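Local coordinates for alpha-glucosidase (Bacteroides thetaiotaomicron, PDB 5XFM), which hydrolyses beta-L-arabinopyranosides and alpha-galactosides as a bifunctional, calcium-containing enzyme of glycoside hydrolase family 97, at residues F146-Q151 against G205-S210; T152-C157 against N230-A235; N377-A382 against K386-W391; D418-A423 against L428-H433. The protein carries 1 engineered substitution. All coordinates share one frame; numbering follows the deposited sequence.

Contact 1 of 4, residues F146-Q151 against G205-S210; sequences FRFPEQ and GWVLVS
Phe-146 has CG opposite its carbonyl carbon (chi1 -48°), and Val-209 has CG1 opposite its backbone N (chi1 172°); these settings bring ring and methyl head-on into the space between the two sheets of the N-terminal beta-sandwich. Strand 136-147 belongs to one sheet and strand 206-212 to the other, and no hydrogen bond joins the two segments: they meet by apolar side chains alone. Val-209 CG1 sits over the middle of the Phe-146 ring in a CH-pi contact, 3.7 Å from its centroid and 12° off the ring normal. Exchanging this phenylalanine for an alanine would probably leave Val-209 CG1 without the face it rests on and open a gap between the sheets. Phe-148, just past the strand end, is used differently, offering its rim rather than a face. Its ring also stacks with Phe-199, while Ile-263 of strand 256-266 packs against both Phe-146 and Val-207. Val-209 thus serves two rings with its two branches, CG1 on Phe-146 and CG2 at 4.0 Å from Phe-148 CZ. One atom along the same rim, Phe-148 CE1 meets Val-207 CG1 in the plane of the ring, at 3.8 Å.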
loop_
_atom_site.group_PDB
_atom_site.type_symbol
_atom_site.label_atom_id
_atom_site.label_comp_id
_atom_site.label_asym_id
_atom_site.label_seq_id
_atom_site.Cartn_x
_atom_site.Cartn_y
_atom_site.Cartn_z
ATOM N N PHE A 146 -9.100 -6.610 -17.829
ATOM C CA PHE A 146 -9.677 -7.518 -16.849
ATOM C C PHE A 146 -11.203 -7.494 -16.992
ATOM O O PHE A 146 -11.847 -6.469 -16.734
ATOM C CB PHE A 146 -9.250 -7.126 -15.433
ATOM C CG PHE A 146 -7.774 -6.875 -15.301
ATOM C CD1 PHE A 146 -7.246 -5.616 -15.533
ATOM C CD2 PHE A 146 -6.910 -7.905 -14.973
ATOM C CE1 PHE A 146 -5.890 -5.390 -15.425
ATOM C CE2 PHE A 146 -5.549 -7.683 -14.865
ATOM C CZ PHE A 146 -5.042 -6.425 -15.093
ATOM N N ARG A 147 -11.764 -8.611 -17.440
ATOM C CA ARG A 147 -13.200 -8.740 -17.647
ATOM C C ARG A 147 -13.791 -9.670 -16.593
ATOM O O ARG A 147 -13.226 -10.719 -16.303
ATOM C CB ARG A 147 -13.496 -9.259 -19.052
ATOM C CG ARG A 147 -14.961 -9.226 -19.413
ATOM C CD ARG A 147 -15.246 -9.812 -20.790
ATOM N NE ARG A 147 -14.469 -9.214 -21.876
ATOM C CZ ARG A 147 -14.937 -8.259 -22.678
ATOM N NH1 ARG A 147 -16.151 -7.773 -22.477
ATOM N NH2 ARG A 147 -14.193 -7.767 -23.663
ATOM N N PHE A 148 -14.904 -9.268 -15.990
ATOM C CA PHE A 148 -15.467 -10.019 -14.866
ATOM C C PHE A 148 -16.832 -10.633 -15.152
ATOM O O PHE A 148 -17.556 -10.158 -16.026
ATOM C CB PHE A 148 -15.557 -9.121 -13.629
ATOM C CG PHE A 148 -14.224 -8.660 -13.132
ATOM C CD1 PHE A 148 -13.496 -9.437 -12.245
ATOM C CD2 PHE A 148 -13.693 -7.457 -13.557
ATOM C CE1 PHE A 148 -12.260 -9.013 -11.785
ATOM C CE2 PHE A 148 -12.459 -7.032 -13.103
ATOM C CZ PHE A 148 -11.744 -7.812 -12.217
ATOM N N PRO A 149 -17.178 -11.708 -14.423
ATOM C CA PRO A 149 -18.538 -12.246 -14.539
ATOM C C PRO A 149 -19.587 -11.201 -14.195
ATOM O O PRO A 149 -19.377 -10.354 -13.329
ATOM C CB PRO A 149 -18.554 -13.392 -13.528
ATOM C CG PRO A 149 -17.134 -13.800 -13.405
ATOM C CD PRO A 149 -16.326 -12.543 -13.560
ATOM N N GLU A 150 -20.714 -11.298 -14.885
ATOM C CA GLU A 150 -21.839 -10.370 -14.798
ATOM C C GLU A 150 -22.219 -9.947 -13.375
ATOM O O GLU A 150 -22.528 -8.783 -13.130
ATOM C CB GLU A 150 -23.026 -10.997 -15.523
ATOM C CG GLU A 150 -23.024 -10.623 -16.996
ATOM C CD GLU A 150 -24.156 -11.250 -17.778
ATOM O OE1 GLU A 150 -25.223 -11.515 -17.186
ATOM O OE2 GLU A 150 -23.963 -11.504 -18.989
ATOM N N GLN A 151 -22.220 -10.896 -12.446
ATOM C CA GLN A 151 -22.739 -10.637 -11.106
ATOM C C GLN A 151 -21.695 -9.984 -10.196
ATOM O O GLN A 151 -21.912 -9.840 -8.993
ATOM C CB GLN A 151 -23.234 -11.936 -10.461
ATOM C CG GLN A 151 -22.135 -12.903 -10.043
ATOM C CD GLN A 151 -21.566 -13.730 -11.189
ATOM O OE1 GLN A 151 -21.731 -13.396 -12.364
ATOM N NE2 GLN A 151 -20.879 -14.814 -10.844
ATOM N N GLY A 205 -16.202 -16.127 -4.665
ATOM C CA GLY A 205 -14.958 -15.608 -4.120
ATOM C C GLY A 205 -14.532 -14.194 -4.493
ATOM O O GLY A 205 -15.361 -13.309 -4.669
ATOM N N TRP A 206 -13.220 -13.979 -4.569
ATOM C CA TRP A 206 -12.666 -12.635 -4.655
ATOM C C TRP A 206 -11.492 -12.510 -5.627
ATOM O O TRP A 206 -10.692 -13.439 -5.799
ATOM C CB TRP A 206 -12.215 -12.167 -3.264
ATOM C CG TRP A 206 -13.281 -12.248 -2.205
ATOM C CD1 TRP A 206 -13.635 -13.348 -1.475
ATOM C CD2 TRP A 206 -14.141 -11.185 -1.770
ATOM N NE1 TRP A 206 -14.652 -13.032 -0.607
ATOM C CE2 TRP A 206 -14.979 -11.710 -0.768
ATOM C CE3 TRP A 206 -14.275 -9.837 -2.126
ATOM C CZ2 TRP A 206 -15.945 -10.934 -0.119
ATOM C CZ3 TRP A 206 -15.230 -9.068 -1.480
ATOM C CH2 TRP A 206 -16.054 -9.621 -0.490
ATOM N N VAL A 207 -11.384 -11.328 -6.226
ATOM C CA VAL A 207 -10.270 -10.980 -7.102
ATOM C C VAL A 207 -9.696 -9.589 -6.771
ATOM O O VAL A 207 -10.432 -8.625 -6.675
ATOM C CB VAL A 207 -10.696 -11.001 -8.574
ATOM C CG1 VAL A 207 -9.581 -10.451 -9.458
ATOM C CG2 VAL A 207 -11.095 -12.419 -9.004
ATOM N N LEU A 208 -8.385 -9.495 -6.584
ATOM C CA LEU A 208 -7.710 -8.212 -6.409
ATOM C C LEU A 208 -6.751 -7.929 -7.564
ATOM O O LEU A 208 -5.796 -8.676 -7.787
ATOM C CB LEU A 208 -6.938 -8.190 -5.096
ATOM C CG LEU A 208 -6.237 -6.874 -4.750
ATOM C CD1 LEU A 208 -7.222 -5.791 -4.286
ATOM C CD2 LEU A 208 -5.137 -7.108 -3.724
ATOM N N VAL A 209 -7.012 -6.852 -8.294
ATOM C CA VAL A 209 -6.188 -6.455 -9.435
ATOM C C VAL A 209 -5.200 -5.358 -9.042
ATOM O O VAL A 209 -5.592 -4.345 -8.465
ATOM C CB VAL A 209 -7.068 -5.960 -10.603
ATOM C CG1 VAL A 209 -6.231 -5.355 -11.708
ATOM C CG2 VAL A 209 -7.938 -7.102 -11.130
ATOM N N SER A 210 -3.919 -5.559 -9.333
ATOM C CA SER A 210 -2.936 -4.513 -9.061
ATOM C C SER A 210 -1.763 -4.584 -10.028
ATOM O O SER A 210 -1.851 -5.221 -11.071
ATOM C CB SER A 210 -2.436 -4.605 -7.619
ATOM O OG SER A 210 -1.873 -3.372 -7.204
#

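Contact 2 of 4, residues T152-C157 against N230-A235; sequences TTTFLC and NLYTVA
Tyr-232 reaches across the core of the N-terminal beta-sandwich to touch Thr-154 and Leu-156 with the far end of its ring. Its CB passes near Phe-146 O, still close to its own sheet, where the backbone O of Tyr-232 accepts a probable hydrogen bond from Phe-146 N. The first torsion (chi1 -62°) sets CG opposite the carbonyl carbon and sends the ring toward the facing sheet. On the way the ring runs beside another aromatic, with Tyr-232 CD1 close to Phe-148 CD2. At the next position on the other side, Tyr-232 CE2 lies 4.2 Å from Leu-156 CD1, a light apolar touch. The tip goes furthest: Tyr-232 OH stands 3.5 Å from the methyl CG2 of Thr-154, the two side chains meeting at a slant. Thr-154 therefore turns its methyl, and not its hydroxyl, to the phenol oxygen, and no hydrogen bond crosses between the segments. The contact is small but wholly buried, and the ring is flanked further by Met-183, by Val-226 and, edge-to-face, by Phe-199. At the start of the second segment, Asn-230 and Leu-231 form a classic beta bulge just before the tyrosine. Strand 231-235 lies between strands 136-147 and 222-223 in one sheet, and strand 153-156 lies between strands 197-200 and 178-182 in the other, so Tyr-232 spans the space between two all-antiparallel layers with no helix intervening.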
loop_
_atom_site.group_PDB
_atom_site.type_symbol
_atom_site.label_atom_id
_atom_site.label_comp_id
_atom_site.label_asym_id
_atom_site.label_seq_id
_atom_site.Cartn_x
_atom_site.Cartn_y
_atom_site.Cartn_z
ATOM N N THR A 152 -20.559 -9.598 -10.769
ATOM C CA THR A 152 -19.437 -9.088 -9.983
ATOM C C THR A 152 -19.703 -7.703 -9.401
ATOM O O THR A 152 -20.138 -6.803 -10.120
ATOM C CB THR A 152 -18.153 -9.006 -10.828
ATOM O OG1 THR A 152 -17.809 -10.309 -11.317
ATOM C CG2 THR A 152 -17.009 -8.436 -10.002
ATOM N N THR A 153 -19.442 -7.528 -8.104
ATOM C CA THR A 153 -19.476 -6.183 -7.518
ATOM C C THR A 153 -18.065 -5.680 -7.174
ATOM O O THR A 153 -17.097 -6.441 -7.185
ATOM C CB THR A 153 -20.373 -6.118 -6.266
ATOM O OG1 THR A 153 -19.997 -7.145 -5.345
ATOM C CG2 THR A 153 -21.832 -6.299 -6.656
ATOM N N THR A 154 -17.951 -4.387 -6.887
ATOM C CA THR A 154 -16.641 -3.746 -6.803
ATOM C C THR A 154 -16.412 -2.939 -5.522
ATOM O O THR A 154 -17.348 -2.405 -4.932
ATOM C CB THR A 154 -16.426 -2.800 -8.008
ATOM O OG1 THR A 154 -17.146 -1.583 -7.787
ATOM C CG2 THR A 154 -16.928 -3.434 -9.304
ATOM N N PHE A 155 -15.147 -2.853 -5.115
ATOM C CA PHE A 155 -14.712 -2.037 -3.983
ATOM C C PHE A 155 -13.570 -1.150 -4.467
ATOM O O PHE A 155 -12.394 -1.492 -4.307
ATOM C CB PHE A 155 -14.257 -2.908 -2.804
ATOM C CG PHE A 155 -15.328 -3.825 -2.257
ATOM C CD1 PHE A 155 -15.761 -4.929 -2.978
ATOM C CD2 PHE A 155 -15.864 -3.610 -0.999
ATOM C CE1 PHE A 155 -16.735 -5.777 -2.474
ATOM C CE2 PHE A 155 -16.834 -4.457 -0.483
ATOM C CZ PHE A 155 -17.269 -5.542 -1.222
ATOM N N LEU A 156 -13.924 -0.013 -5.058
ATOM C CA LEU A 156 -12.968 0.845 -5.750
ATOM C C LEU A 156 -12.940 2.286 -5.243
ATOM O O LEU A 156 -13.957 2.823 -4.800
ATOM C CB LEU A 156 -13.289 0.867 -7.249
ATOM C CG LEU A 156 -13.586 -0.476 -7.916
ATOM C CD1 LEU A 156 -14.104 -0.304 -9.342
ATOM C CD2 LEU A 156 -12.325 -1.314 -7.915
ATOM N N CYS A 157 -11.772 2.913 -5.340
ATOM C CA CYS A 157 -11.667 4.354 -5.153
ATOM C C CYS A 157 -11.184 4.974 -6.463
ATOM O O CYS A 157 -10.271 4.452 -7.117
ATOM C CB CYS A 157 -10.725 4.702 -3.998
ATOM S SG CYS A 157 -9.021 4.150 -4.227
ATOM N N ASN A 230 -18.497 -4.802 -18.397
ATOM C CA ASN A 230 -17.709 -5.609 -17.468
ATOM C C ASN A 230 -16.190 -5.573 -17.647
ATOM O O ASN A 230 -15.480 -6.381 -17.050
ATOM C CB ASN A 230 -18.170 -7.060 -17.577
ATOM C CG ASN A 230 -18.109 -7.574 -19.005
ATOM O OD1 ASN A 230 -17.656 -6.868 -19.912
ATOM N ND2 ASN A 230 -18.552 -8.809 -19.212
ATOM N N LEU A 231 -15.682 -4.656 -18.463
ATOM C CA LEU A 231 -14.256 -4.679 -18.786
ATOM C C LEU A 231 -13.509 -3.464 -18.257
ATOM O O LEU A 231 -13.892 -2.328 -18.515
ATOM C CB LEU A 231 -14.044 -4.781 -20.301
ATOM C CG LEU A 231 -12.567 -4.667 -20.700
ATOM C CD1 LEU A 231 -11.802 -5.874 -20.208
ATOM C CD2 LEU A 231 -12.381 -4.473 -22.201
ATOM N N TYR A 232 -12.425 -3.720 -17.536
ATOM C CA TYR A 232 -11.548 -2.662 -17.056
ATOM C C TYR A 232 -10.224 -2.753 -17.787
ATOM O O TYR A 232 -9.623 -3.807 -17.824
ATOM C CB TYR A 232 -11.317 -2.782 -15.548
ATOM C CG TYR A 232 -12.573 -2.637 -14.736
ATOM C CD1 TYR A 232 -13.391 -3.729 -14.496
ATOM C CD2 TYR A 232 -12.949 -1.405 -14.219
ATOM C CE1 TYR A 232 -14.544 -3.604 -13.761
ATOM C CE2 TYR A 232 -14.095 -1.273 -13.475
ATOM C CZ TYR A 232 -14.892 -2.376 -13.249
ATOM O OH TYR A 232 -16.051 -2.255 -12.520
ATOM N N THR A 233 -9.780 -1.649 -18.373
ATOM C CA THR A 233 -8.547 -1.634 -19.149
ATOM C C THR A 233 -7.436 -0.883 -18.417
ATOM O O THR A 233 -7.681 0.114 -17.731
ATOM C CB THR A 233 -8.787 -1.007 -20.530
ATOM O OG1 THR A 233 -9.723 -1.818 -21.243
ATOM C CG2 THR A 233 -7.496 -0.919 -21.336
ATOM N N VAL A 234 -6.217 -1.391 -18.535
ATOM C CA VAL A 234 -5.053 -0.714 -17.992
ATOM C C VAL A 234 -4.886 0.637 -18.680
ATOM O O VAL A 234 -4.748 0.709 -19.902
ATOM C CB VAL A 234 -3.778 -1.549 -18.179
ATOM C CG1 VAL A 234 -2.540 -0.729 -17.773
ATOM C CG2 VAL A 234 -3.875 -2.838 -17.371
ATOM N N ALA A 235 -4.932 1.707 -17.896
ATOM C CA ALA A 235 -4.807 3.051 -18.438
ATOM C C ALA A 235 -3.511 3.702 -17.977
ATOM O O ALA A 235 -3.088 3.512 -16.833
ATOM C CB ALA A 235 -6.007 3.905 -18.028
#

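Contact 3 of 4, residues N377-A382 against K386-W391; sequences NRMDNA and KREMKW
Arg-378 and Glu-388 form a salt bridge across the turn that leads into helix 382-395 of the catalytic TIM barrel, the helix being N-capped by Asn-381, whose OD1 accepts a bond from Ile-384 N. The buried part of the contact is Glu-388 with Met-379 and Met-389, and Arg-378 comes to it from the partly exposed edge. Glu-388 leaves the helix with CG opposite its backbone N (chi1 -168°) and then bends, which carries the carboxylate up to the arginine. Arg-378 NH1 donates to the syn side of Glu-388 OE1 at 2.8 Å, with the oxygen in the guanidinium plane, although the two flat groups are turned 63° against each other. Replacing Arg-378 with an alanine would probably leave Glu-388 OE1 without its charged mate. The other carboxylate oxygen, OE2, is bonded to His-341 NE2, so both ends of this buried acid are engaged. Nearer the helix backbone, Met-379 CE packs 4.0 Å from Glu-388 CG, and Met-379 SD lies 3.8 Å from Met-389 CE.

On the outer side, the exposed Lys-386 lies beside the partly exposed Ala-382, held by a backbone bond and an aliphatic chain without a salt bridge across the contact. Lys-386 folds back over the end of Ala-382, with CE 3.3 Å from Ala-382 O. That same oxygen accepts the i to i+4 helix bond from Lys-386 N, at 2.9 Å.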
loop_
_atom_site.group_PDB
_atom_site.type_symbol
_atom_site.label_atom_id
_atom_site.label_comp_id
_atom_site.label_asym_id
_atom_site.label_seq_id
_atom_site.Cartn_x
_atom_site.Cartn_y
_atom_site.Cartn_z
ATOM N N ASN A 377 12.142 22.651 -3.008
ATOM C CA ASN A 377 13.269 22.738 -3.944
ATOM C C ASN A 377 14.568 22.158 -3.414
ATOM O O ASN A 377 15.653 22.531 -3.867
ATOM C CB ASN A 377 13.498 24.196 -4.355
ATOM C CG ASN A 377 12.280 24.810 -4.985
ATOM O OD1 ASN A 377 11.539 24.131 -5.690
ATOM N ND2 ASN A 377 12.020 26.077 -4.680
ATOM N N ARG A 378 14.458 21.229 -2.473
ATOM C CA ARG A 378 15.634 20.553 -1.965
ATOM C C ARG A 378 15.719 19.081 -2.410
ATOM O O ARG A 378 16.684 18.401 -2.076
ATOM C CB ARG A 378 15.666 20.643 -0.434
ATOM C CG ARG A 378 15.838 22.062 0.121
ATOM C CD ARG A 378 17.086 22.747 -0.431
ATOM N NE ARG A 378 17.184 24.153 -0.040
ATOM C CZ ARG A 378 17.870 24.613 1.008
ATOM N NH1 ARG A 378 18.540 23.785 1.801
ATOM N NH2 ARG A 378 17.889 25.914 1.260
ATOM N N MET A 379 14.751 18.594 -3.184
ATOM C CA MET A 379 14.709 17.157 -3.513
ATOM C C MET A 379 14.545 16.861 -5.014
ATOM O O MET A 379 14.694 15.722 -5.442
ATOM C CB MET A 379 13.578 16.455 -2.744
ATOM C CG MET A 379 13.788 16.326 -1.233
ATOM S SD MET A 379 15.033 15.124 -0.752
ATOM C CE MET A 379 15.961 16.060 0.464
ATOM N N ASP A 380 14.241 17.875 -5.818
ATOM C CA ASP A 380 13.979 17.641 -7.239
ATOM C C ASP A 380 15.238 17.770 -8.091
ATOM O O ASP A 380 15.333 17.184 -9.164
ATOM C CB ASP A 380 12.916 18.616 -7.746
ATOM C CG ASP A 380 13.330 20.072 -7.580
ATOM O OD1 ASP A 380 13.745 20.458 -6.463
ATOM O OD2 ASP A 380 13.239 20.830 -8.568
ATOM N N ASN A 381 16.213 18.520 -7.595
ATOM C CA ASN A 381 17.472 18.723 -8.300
ATOM C C ASN A 381 18.561 17.916 -7.624
ATOM O O ASN A 381 18.829 18.112 -6.440
ATOM C CB ASN A 381 17.828 20.211 -8.335
ATOM C CG ASN A 381 19.188 20.486 -8.953
ATOM O OD1 ASN A 381 20.210 20.384 -8.282
ATOM N ND2 ASN A 381 19.202 20.880 -10.222
ATOM N N ALA A 382 19.160 16.993 -8.377
ATOM C CA ALA A 382 20.117 16.031 -7.843
ATOM C C ALA A 382 21.269 16.696 -7.099
ATOM O O ALA A 382 21.646 16.255 -6.018
ATOM C CB ALA A 382 20.667 15.143 -8.980
ATOM N N LYS A 386 21.612 16.089 -3.140
ATOM C CA LYS A 386 22.762 15.441 -2.534
ATOM C C LYS A 386 23.465 16.375 -1.539
ATOM O O LYS A 386 23.916 15.932 -0.484
ATOM C CB LYS A 386 23.727 14.947 -3.614
ATOM C CG LYS A 386 23.197 13.742 -4.368
ATOM C CD LYS A 386 24.133 13.281 -5.473
ATOM C CE LYS A 386 24.228 14.294 -6.589
ATOM N NZ LYS A 386 25.255 13.916 -7.599
ATOM N N ARG A 387 23.515 17.667 -1.849
ATOM C CA ARG A 387 24.027 18.647 -0.881
ATOM C C ARG A 387 23.237 18.572 0.441
ATOM O O ARG A 387 23.802 18.462 1.552
ATOM C CB ARG A 387 23.954 20.051 -1.480
ATOM C CG ARG A 387 24.444 21.171 -0.572
ATOM C CD ARG A 387 24.475 22.493 -1.331
ATOM N NE ARG A 387 25.402 22.417 -2.457
ATOM C CZ ARG A 387 25.085 22.708 -3.715
ATOM N NH1 ARG A 387 23.857 23.106 -4.014
ATOM N NH2 ARG A 387 25.993 22.592 -4.679
ATOM N N GLU A 388 21.917 18.585 0.292
ATOM C CA GLU A 388 21.006 18.497 1.418
ATOM C C GLU A 388 21.250 17.242 2.232
ATOM O O GLU A 388 21.408 17.313 3.447
ATOM C CB GLU A 388 19.559 18.530 0.928
ATOM C CG GLU A 388 18.532 18.722 2.026
ATOM C CD GLU A 388 18.513 20.133 2.577
ATOM O OE1 GLU A 388 19.000 21.056 1.887
ATOM O OE2 GLU A 388 18.004 20.318 3.700
ATOM N N MET A 389 21.339 16.106 1.545
ATOM C CA MET A 389 21.460 14.798 2.183
ATOM C C MET A 389 22.817 14.606 2.865
ATOM O O MET A 389 22.932 13.876 3.853
ATOM C CB MET A 389 21.215 13.691 1.153
ATOM C CG MET A 389 19.738 13.464 0.826
ATOM S SD MET A 389 19.431 12.260 -0.502
ATOM C CE MET A 389 17.642 12.355 -0.618
ATOM N N LYS A 390 23.845 15.240 2.313
ATOM C CA LYS A 390 25.142 15.328 2.974
ATOM C C LYS A 390 24.992 16.050 4.308
ATOM O O LYS A 390 25.522 15.599 5.335
ATOM C CB LYS A 390 26.157 16.059 2.088
ATOM C CG LYS A 390 27.546 16.140 2.689
ATOM C CD LYS A 390 28.555 15.379 1.839
ATOM C CE LYS A 390 29.993 15.752 2.201
ATOM N NZ LYS A 390 30.262 17.215 2.109
ATOM N N TRP A 391 24.297 17.189 4.283
ATOM C CA TRP A 391 24.014 17.904 5.534
ATOM C C TRP A 391 23.251 17.008 6.528
ATOM O O TRP A 391 23.646 16.886 7.698
ATOM C CB TRP A 391 23.229 19.191 5.263
ATOM C CG TRP A 391 22.804 19.931 6.502
ATOM C CD1 TRP A 391 23.603 20.679 7.324
ATOM C CD2 TRP A 391 21.478 20.017 7.047
ATOM N NE1 TRP A 391 22.857 21.213 8.352
ATOM C CE2 TRP A 391 21.551 20.825 8.203
ATOM C CE3 TRP A 391 20.239 19.492 6.673
ATOM C CZ2 TRP A 391 20.432 21.111 8.986
ATOM C CZ3 TRP A 391 19.126 19.773 7.451
ATOM C CH2 TRP A 391 19.231 20.577 8.594
#

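Contact 4 of 4, residues D418-A423 against L428-H433; sequences DILSDA and LMVIFH
Val-430 occupies the apolar centre, where its CG2 meets the methyl CB of Ala-423 at 3.5 Å and its CB meets Leu-420 CD2 at 3.8 Å. Leu-420 divides its branches: CD2 goes to the valine, while CD1 comes to the edge of the Phe-432 ring, near its plane and 3.9 Å from CE2. The same ring is covered on one face by Val-430 CG1, toward the rim, so valine and leucine together confine it from above and from the side. Phe-432 also meets Tyr-416 edge-to-face.

Further out, Ala-423 CB approaches Leu-428 CB at 4.1 Å, and here the contact turns polar. Leu-428 N donates to Ala-423 O at 2.9 Å, joining the helix to the chain just ahead of the strand. Next to this link, Asn-447 ND2 is bonded to the carbonyl oxygens of both Leu-420 and Leu-428, bridging the helix and the residue that leads into the strand.

Helix 410-425 and strand 429-432 run nearly antiparallel; the axes of the two short segments make 156° and come within 8.5 Å. The bound calcium lies about 10 Å from the Phe-432 side chain. This is the helix-to-strand half of a beta-alpha-beta unit with strand 399-403, the repeating element of a TIM barrel.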
loop_
_atom_site.group_PDB
_atom_site.type_symbol
_atom_site.label_atom_id
_atom_site.label_comp_id
_atom_site.label_asym_id
_atom_site.label_seq_id
_atom_site.Cartn_x
_atom_site.Cartn_y
_atom_site.Cartn_z
ATOM N N ASP A 418 15.309 8.106 -7.958
ATOM C CA ASP A 418 16.539 8.865 -7.716
ATOM C C ASP A 418 16.621 9.399 -6.272
ATOM O O ASP A 418 17.702 9.403 -5.660
ATOM C CB ASP A 418 16.667 10.018 -8.719
ATOM C CG ASP A 418 16.799 9.531 -10.156
ATOM O OD1 ASP A 418 17.025 8.320 -10.358
ATOM O OD2 ASP A 418 16.707 10.357 -11.086
ATOM N N ILE A 419 15.485 9.835 -5.733
ATOM C CA ILE A 419 15.454 10.296 -4.350
ATOM C C ILE A 419 15.814 9.142 -3.420
ATOM O O ILE A 419 16.656 9.292 -2.523
ATOM C CB ILE A 419 14.076 10.866 -3.953
ATOM C CG1 ILE A 419 13.839 12.215 -4.626
ATOM C CG2 ILE A 419 13.975 11.024 -2.449
ATOM C CD1 ILE A 419 12.409 12.727 -4.465
ATOM N N LEU A 420 15.197 7.986 -3.650
ATOM C CA LEU A 420 15.514 6.801 -2.847
ATOM C C LEU A 420 16.994 6.399 -2.905
ATOM O O LEU A 420 17.580 5.980 -1.894
ATOM C CB LEU A 420 14.646 5.615 -3.282
ATOM C CG LEU A 420 13.271 5.555 -2.618
ATOM C CD1 LEU A 420 12.316 4.630 -3.359
ATOM C CD2 LEU A 420 13.473 5.072 -1.191
ATOM N N SER A 421 17.583 6.515 -4.090
ATOM C CA SER A 421 18.951 6.072 -4.322
ATOM C C SER A 421 19.971 7.016 -3.643
ATOM O O SER A 421 20.911 6.563 -2.970
ATOM C CB SER A 421 19.203 5.964 -5.829
ATOM O OG SER A 421 20.449 5.369 -6.109
ATOM N N ASP A 422 19.794 8.325 -3.826
ATOM C CA ASP A 422 20.653 9.303 -3.140
ATOM C C ASP A 422 20.500 9.171 -1.612
ATOM O O ASP A 422 21.480 9.240 -0.843
ATOM C CB ASP A 422 20.322 10.726 -3.597
ATOM C CG ASP A 422 20.786 11.012 -5.024
ATOM O OD1 ASP A 422 21.679 10.294 -5.531
ATOM O OD2 ASP A 422 20.259 11.962 -5.639
ATOM N N ALA A 423 19.256 8.971 -1.186
ATOM C CA ALA A 423 18.959 8.754 0.221
ATOM C C ALA A 423 19.759 7.590 0.767
ATOM O O ALA A 423 20.431 7.726 1.792
ATOM C CB ALA A 423 17.473 8.506 0.428
ATOM N N LEU A 428 19.820 7.286 4.583
ATOM C CA LEU A 428 18.519 7.814 4.988
ATOM C C LEU A 428 17.362 6.906 4.596
ATOM O O LEU A 428 17.289 6.427 3.463
ATOM C CB LEU A 428 18.301 9.195 4.381
ATOM C CG LEU A 428 19.225 10.298 4.892
ATOM C CD1 LEU A 428 19.237 11.455 3.919
ATOM C CD2 LEU A 428 18.775 10.747 6.268
ATOM N N MET A 429 16.467 6.663 5.547
ATOM C CA MET A 429 15.194 6.035 5.233
ATOM C C MET A 429 14.258 7.060 4.598
ATOM O O MET A 429 14.382 8.265 4.841
ATOM C CB MET A 429 14.558 5.427 6.485
ATOM C CG MET A 429 15.360 4.321 7.099
ATOM S SD MET A 429 14.647 3.682 8.627
ATOM C CE MET A 429 15.293 4.894 9.788
ATOM N N VAL A 430 13.313 6.578 3.795
ATOM C CA VAL A 430 12.393 7.461 3.087
ATOM C C VAL A 430 10.921 7.075 3.232
ATOM O O VAL A 430 10.537 5.953 2.929
ATOM C CB VAL A 430 12.730 7.517 1.586
ATOM C CG1 VAL A 430 11.668 8.294 0.831
ATOM C CG2 VAL A 430 14.092 8.140 1.383
ATOM N N ILE A 431 10.116 8.018 3.719
ATOM C CA ILE A 431 8.659 7.915 3.672
ATOM C C ILE A 431 8.133 8.797 2.549
ATOM O O ILE A 431 8.593 9.929 2.397
ATOM C CB ILE A 431 7.996 8.357 4.994
ATOM C CG1 ILE A 431 8.415 7.463 6.157
ATOM C CG2 ILE A 431 6.480 8.360 4.861
ATOM C CD1 ILE A 431 7.908 7.953 7.493
ATOM N N PHE A 432 7.190 8.294 1.754
ATOM C CA PHE A 432 6.529 9.145 0.767
ATOM C C PHE A 432 5.125 9.537 1.205
ATOM O O PHE A 432 4.388 8.731 1.769
ATOM C CB PHE A 432 6.449 8.469 -0.596
ATOM C CG PHE A 432 7.774 8.296 -1.258
ATOM C CD1 PHE A 432 8.655 9.360 -1.359
ATOM C CD2 PHE A 432 8.140 7.074 -1.792
ATOM C CE1 PHE A 432 9.875 9.202 -1.972
ATOM C CE2 PHE A 432 9.363 6.914 -2.406
ATOM C CZ PHE A 432 10.229 7.976 -2.496
ATOM N N HIS A 433 4.767 10.788 0.930
ATOM C CA HIS A 433 3.413 11.286 1.142
ATOM C C HIS A 433 2.953 12.050 -0.095
ATOM O O HIS A 433 3.773 12.426 -0.936
ATOM C CB HIS A 433 3.343 12.181 2.379
ATOM C CG HIS A 433 2.991 11.450 3.635
ATOM N ND1 HIS A 433 1.869 11.750 4.379
ATOM C CD2 HIS A 433 3.609 10.436 4.282
ATOM C CE1 HIS A 433 1.808 10.945 5.423
ATOM N NE2 HIS A 433 2.854 10.138 5.388
#

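In the fold
The four contacts form two pairs, each within a single domain. Contacts 1 and 2, with centres 8 Å apart, share the N-terminal beta-sandwich: their segments alternate along the chain, and 146-151 runs straight into 152-157, carrying the chain from one sheet to the other. Contacts 3 and 4 follow in series within the TIM barrel, with centres 11 Å apart, where Met-389 of helix 382-395 packs on Asp-422 and Ala-423 of helix 410-425. Contacts 1 and 4 are 34 Å apart between centres and about 15 Å at their nearest atoms. The Phe-432 side chain of contact 4 is about 10 Å from the calcium, which is bound by glutamates of both domains.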